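Local coordinates for protein polysaccharide deacetylase (Ammonifex degensii, PDB 4WCJ) that probably removes N-acetyl groups from the exopolysaccharide poly-beta-1,6-N-acetyl-D-glucosamine as a zinc-binding family 4 carbohydrate esterase, at residues 56-59 and 60-64; 251-254 and 255-259. All coordinates share one frame; numbering follows the deposited sequence.

Contact 1. Residues 56-59 and 60-64; sequences REFA and QQLDY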
loop_
_atom_site.group_PDB
_atom_site.type_symbol
_atom_site.label_atom_id
_atom_site.label_comp_id
_atom_site.label_asym_id
_atom_site.label_seq_id
_atom_site.Cartn_x
_atom_site.Cartn_y
_atom_site.Cartn_z
ATOM N N ARG A 56 14.658 2.303 -13.344
ATOM C CA ARG A 56 15.444 1.150 -13.770
ATOM C C ARG A 56 15.456 0.051 -12.701
ATOM O O ARG A 56 15.165 -1.108 -12.994
ATOM C CB ARG A 56 16.875 1.592 -14.099
ATOM C CG ARG A 56 17.611 0.724 -15.109
ATOM C CD ARG A 56 18.945 1.362 -15.502
ATOM N NE ARG A 56 19.675 0.574 -16.494
ATOM C CZ ARG A 56 20.815 0.957 -17.069
ATOM N NH1 ARG A 56 21.363 2.126 -16.761
ATOM N NH2 ARG A 56 21.406 0.172 -17.960
ATOM N N GLU A 57 15.780 0.424 -11.463
ATOM C CA GLU A 57 15.847 -0.538 -10.362
ATOM C C GLU A 57 14.484 -1.160 -10.070
ATOM O O GLU A 57 14.380 -2.358 -9.816
ATOM C CB GLU A 57 16.393 0.129 -9.092
ATOM C CG GLU A 57 17.897 0.380 -9.094
ATOM C CD GLU A 57 18.320 1.387 -8.027
ATOM O OE1 GLU A 57 17.452 2.155 -7.548
ATOM O OE2 GLU A 57 19.517 1.410 -7.662
ATOM N N PHE A 58 13.446 -0.332 -10.087
ATOM C CA PHE A 58 12.076 -0.792 -9.879
ATOM C C PHE A 58 11.701 -1.863 -10.903
ATOM O O PHE A 58 11.231 -2.940 -10.534
ATOM C CB PHE A 58 11.109 0.398 -9.950
ATOM C CG PHE A 58 9.656 0.031 -9.793
ATOM C CD1 PHE A 58 9.196 -0.576 -8.635
ATOM C CD2 PHE A 58 8.741 0.338 -10.789
ATOM C CE1 PHE A 58 7.853 -0.892 -8.487
ATOM C CE2 PHE A 58 7.400 0.022 -10.650
ATOM C CZ PHE A 58 6.954 -0.593 -9.498
ATOM N N ALA A 59 11.932 -1.573 -12.181
ATOM C CA ALA A 59 11.617 -2.520 -13.250
ATOM C C ALA A 59 12.443 -3.799 -13.130
ATOM O O ALA A 59 11.941 -4.897 -13.376
ATOM C CB ALA A 59 11.830 -1.877 -14.616
ATOM N N GLN A 60 13.708 -3.657 -12.746
ATOM C CA GLN A 60 14.572 -4.817 -12.547
ATOM C C GLN A 60 14.079 -5.691 -11.394
ATOM O O GLN A 60 14.134 -6.918 -11.478
ATOM C CB GLN A 60 16.016 -4.375 -12.311
ATOM C CG GLN A 60 16.719 -3.902 -13.578
ATOM C CD GLN A 60 18.165 -3.514 -13.346
ATOM O OE1 GLN A 60 18.689 -3.656 -12.244
ATOM N NE2 GLN A 60 18.818 -3.016 -14.391
ATOM N N GLN A 61 13.587 -5.063 -10.325
ATOM C CA GLN A 61 13.017 -5.806 -9.202
ATOM C C GLN A 61 11.795 -6.615 -9.606
ATOM O O GLN A 61 11.666 -7.787 -9.251
ATOM C CB GLN A 61 12.648 -4.857 -8.061
ATOM C CG GLN A 61 13.846 -4.355 -7.283
ATOM C CD GLN A 61 13.448 -3.580 -6.048
ATOM O OE1 GLN A 61 12.264 -3.320 -5.816
ATOM N NE2 GLN A 61 14.437 -3.200 -5.244
ATOM N N LEU A 62 10.894 -5.981 -10.345
ATOM C CA LEU A 62 9.703 -6.659 -10.828
ATOM C C LEU A 62 10.098 -7.792 -11.761
ATOM O O LEU A 62 9.595 -8.907 -11.643
ATOM C CB LEU A 62 8.773 -5.680 -11.543
ATOM C CG LEU A 62 8.308 -4.500 -10.692
ATOM C CD1 LEU A 62 7.348 -3.617 -11.490
ATOM C CD2 LEU A 62 7.656 -4.990 -9.412
ATOM N N ASP A 63 11.018 -7.499 -12.672
ATOM C CA ASP A 63 11.490 -8.497 -13.619
ATOM C C ASP A 63 12.129 -9.680 -12.901
ATOM O O ASP A 63 11.865 -10.828 -13.251
ATOM C CB ASP A 63 12.476 -7.876 -14.609
ATOM C CG ASP A 63 11.798 -6.937 -15.591
ATOM O OD1 ASP A 63 10.560 -7.011 -15.720
ATOM O OD2 ASP A 63 12.500 -6.127 -16.233
ATOM N N TYR A 64 12.958 -9.408 -11.896
ATOM C CA TYR A 64 13.613 -10.493 -11.172
ATOM C C TYR A 64 12.590 -11.407 -10.511
ATOM O O TYR A 64 12.679 -12.623 -10.623
ATOM C CB TYR A 64 14.584 -9.959 -10.118
ATOM C CG TYR A 64 15.241 -11.071 -9.333
ATOM C CD1 TYR A 64 16.239 -11.850 -9.907
ATOM C CD2 TYR A 64 14.849 -11.358 -8.031
ATOM C CE1 TYR A 64 16.838 -12.876 -9.203
ATOM C CE2 TYR A 64 15.445 -12.387 -7.317
ATOM C CZ TYR A 64 16.436 -13.140 -7.910
ATOM O OH TYR A 64 17.032 -14.164 -7.211
#

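Contact 2. Residues 251-254 and 255-259; sequences DSWP and QVAAW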
loop_
_atom_site.group_PDB
_atom_site.type_symbol
_atom_site.label_atom_id
_atom_site.label_comp_id
_atom_site.label_asym_id
_atom_site.label_seq_id
_atom_site.Cartn_x
_atom_site.Cartn_y
_atom_site.Cartn_z
ATOM N N ASP A 251 18.318 -2.273 1.713
ATOM C CA ASP A 251 18.645 -3.304 2.695
ATOM C C ASP A 251 17.616 -4.432 2.776
ATOM O O ASP A 251 17.958 -5.563 3.122
ATOM C CB ASP A 251 18.814 -2.675 4.080
ATOM C CG ASP A 251 20.162 -2.009 4.250
ATOM O OD1 ASP A 251 21.127 -2.437 3.578
ATOM O OD2 ASP A 251 20.257 -1.063 5.060
ATOM N N SER A 252 16.361 -4.129 2.463
ATOM C CA SER A 252 15.302 -5.127 2.584
ATOM C C SER A 252 15.128 -5.932 1.304
ATOM O O SER A 252 14.659 -7.069 1.344
ATOM C CB SER A 252 13.976 -4.466 2.957
ATOM O OG SER A 252 13.516 -3.629 1.915
ATOM N N TRP A 253 15.496 -5.343 0.168
ATOM C CA TRP A 253 15.349 -6.037 -1.109
ATOM C C TRP A 253 16.099 -7.376 -1.185
ATOM O O TRP A 253 15.526 -8.351 -1.664
ATOM C CB TRP A 253 15.784 -5.148 -2.277
ATOM C CG TRP A 253 15.902 -5.940 -3.543
ATOM C CD1 TRP A 253 17.049 -6.251 -4.215
ATOM C CD2 TRP A 253 14.834 -6.565 -4.263
ATOM N NE1 TRP A 253 16.759 -7.014 -5.321
ATOM C CE2 TRP A 253 15.405 -7.219 -5.373
ATOM C CE3 TRP A 253 13.447 -6.623 -4.085
ATOM C CZ2 TRP A 253 14.638 -7.923 -6.296
ATOM C CZ3 TRP A 253 12.692 -7.327 -4.997
ATOM C CH2 TRP A 253 13.287 -7.966 -6.089
ATOM N N PRO A 254 17.373 -7.436 -0.734
ATOM C CA PRO A 254 18.048 -8.742 -0.758
ATOM C C PRO A 254 17.254 -9.853 -0.072
ATOM O O PRO A 254 17.276 -10.994 -0.531
ATOM C CB PRO A 254 19.355 -8.469 -0.005
ATOM C CG PRO A 254 19.640 -7.039 -0.289
ATOM C CD PRO A 254 18.296 -6.361 -0.325
ATOM N N GLN A 255 16.546 -9.508 0.998
ATOM C CA GLN A 255 15.765 -10.479 1.758
ATOM C C GLN A 255 14.561 -10.975 0.979
ATOM O O GLN A 255 14.212 -12.153 1.045
ATOM C CB GLN A 255 15.303 -9.869 3.079
ATOM C CG GLN A 255 16.422 -9.210 3.861
ATOM C CD GLN A 255 17.548 -10.172 4.175
ATOM O OE1 GLN A 255 17.341 -11.385 4.262
ATOM N NE2 GLN A 255 18.751 -9.636 4.347
ATOM N N VAL A 256 13.918 -10.064 0.259
ATOM C CA VAL A 256 12.776 -10.424 -0.569
ATOM C C VAL A 256 13.257 -11.276 -1.736
ATOM O O VAL A 256 12.664 -12.312 -2.045
ATOM C CB VAL A 256 12.032 -9.178 -1.086
ATOM C CG1 VAL A 256 10.980 -9.565 -2.132
ATOM C CG2 VAL A 256 11.390 -8.426 0.073
ATOM N N ALA A 257 14.360 -10.851 -2.350
ATOM C CA ALA A 257 14.936 -11.545 -3.500
ATOM C C ALA A 257 15.390 -12.945 -3.131
ATOM O O ALA A 257 15.190 -13.890 -3.893
ATOM C CB ALA A 257 16.098 -10.748 -4.078
ATOM N N ALA A 258 16.007 -13.076 -1.962
ATOM C CA ALA A 258 16.451 -14.376 -1.475
ATOM C C ALA A 258 15.258 -15.281 -1.197
ATOM O O ALA A 258 15.278 -16.469 -1.515
ATOM C CB ALA A 258 17.295 -14.214 -0.223
ATOM N N TRP A 259 14.223 -14.703 -0.596
ATOM C CA TRP A 259 12.986 -15.418 -0.315
ATOM C C TRP A 259 12.328 -15.903 -1.601
ATOM O O TRP A 259 11.785 -17.008 -1.652
ATOM C CB TRP A 259 12.025 -14.522 0.462
ATOM C CG TRP A 259 10.623 -15.022 0.493
ATOM C CD1 TRP A 259 10.122 -16.002 1.294
ATOM C CD2 TRP A 259 9.527 -14.559 -0.310
ATOM N NE1 TRP A 259 8.784 -16.184 1.041
ATOM C CE2 TRP A 259 8.393 -15.308 0.062
ATOM C CE3 TRP A 259 9.396 -13.582 -1.304
ATOM C CZ2 TRP A 259 7.142 -15.113 -0.526
ATOM C CZ3 TRP A 259 8.152 -13.391 -1.893
ATOM C CH2 TRP A 259 7.042 -14.153 -1.502
#

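Contact 1. Residues 56-59 and 60-64
Asp63 N donates to Ala59 O at 2.8 Å, and the same i to i+4 pattern gives Gln60 N to Arg56 O, Gln61 N to Glu57 O and Leu62 N to Phe58 O. The carboxylate of Asp63 folds back beside its own backbone N (chi1 -71°), and from there its OD1 forms a salt bridge with Arg115, just past the end of helix 102-114. Replacing Asp63 by an alanine removes the carboxylate and is likely to leave Arg115 without its mate and slacken the tie to the loop after helix 102-114. All four bonds belong to helix 55-67, one of the outer helices of the beta/alpha barrel seen in family 4 carbohydrate esterases. On the side of the helix that faces helix 102-114, Leu62 lays CD1 over one face of the Phe58 ring, a CH-pi contact 3.9 Å from the centroid and displaced toward the rim, with Phe58 CZ the nearest ring atom to CD1 at 3.6 Å. CG anti to the backbone N (chi1 178°) carries the Phe58 ring outward beside the next turn, where the Leu62 methyl meets it; Tyr42 meets the ring edge-to-face, and Val111 packs on both residues. At the outer surface the chains of Arg56 and Gln60 run side by side in one direction, with Arg56 CG 4.0 Å from Gln60 NE2.

Contact 2. Residues 251-254 and 255-259
Trp253 spreads one face of its indole over the methyl of Ala257, one helical turn further on. The CB of Ala257 sits 3.7 Å above the ring plane, offset toward the rim, and comes nearest at Trp253 CE2 (3.8 Å); the geometry is that of a CH-pi contact with the five-membered ring. A chi1 of 168° sets the Trp253 CG opposite the backbone N, and the indole therefore leans forward along the helix. Val256 meets the same ring system at its six-membered end; the two side chains cross at about a right angle, with Val256 CG1 4.0 Å from Trp253 CZ3.

The backbone beneath these side chains belongs to helix 253-261, the last helix of the beta/alpha barrel, reached from strand 242-247 through a short loop. Ser252 O receives Val256 N at 3.3 Å and, in a weak and strongly bent bond (126°), Gln255 N as well. The next bond is much straighter: Ala257 N reaches Trp253 O at 2.8 Å. Pro254 has no N-H to give, yet its carbonyl O accepts Ala258 N at 2.8 Å. The hydroxyl of Ser252 turns back to Thr249 N and Leu247 O, tying Ser252 to the preceding loop. Val256 packs inward on Leu40 and Val246 of the barrel strands.

How the contacts relate
Contacts 1 and 2 lie on two neighbouring outer helices, 55-67 and 253-261, far apart in sequence but with centres about 13 Å apart. They touch directly: Gln61 NE2 packs 3.5 Å from Trp253 CD2, while the Tyr64 ring meets both partners of the indole-methyl pair, with Tyr64 CE2 3.7 Å from Ala257 CB and Tyr64 CD2 3.9 Å from Trp253 CZ2. The other end of the Gln61 amide, OE1, bonds to Tyr42, whose strand 36-42 also packs against Val256. Both contacts are centred about 18 Å from the middle of the chain, away from the zinc site of Asp99, His157 and His162, and their touch packs the first helix in chain order against the last.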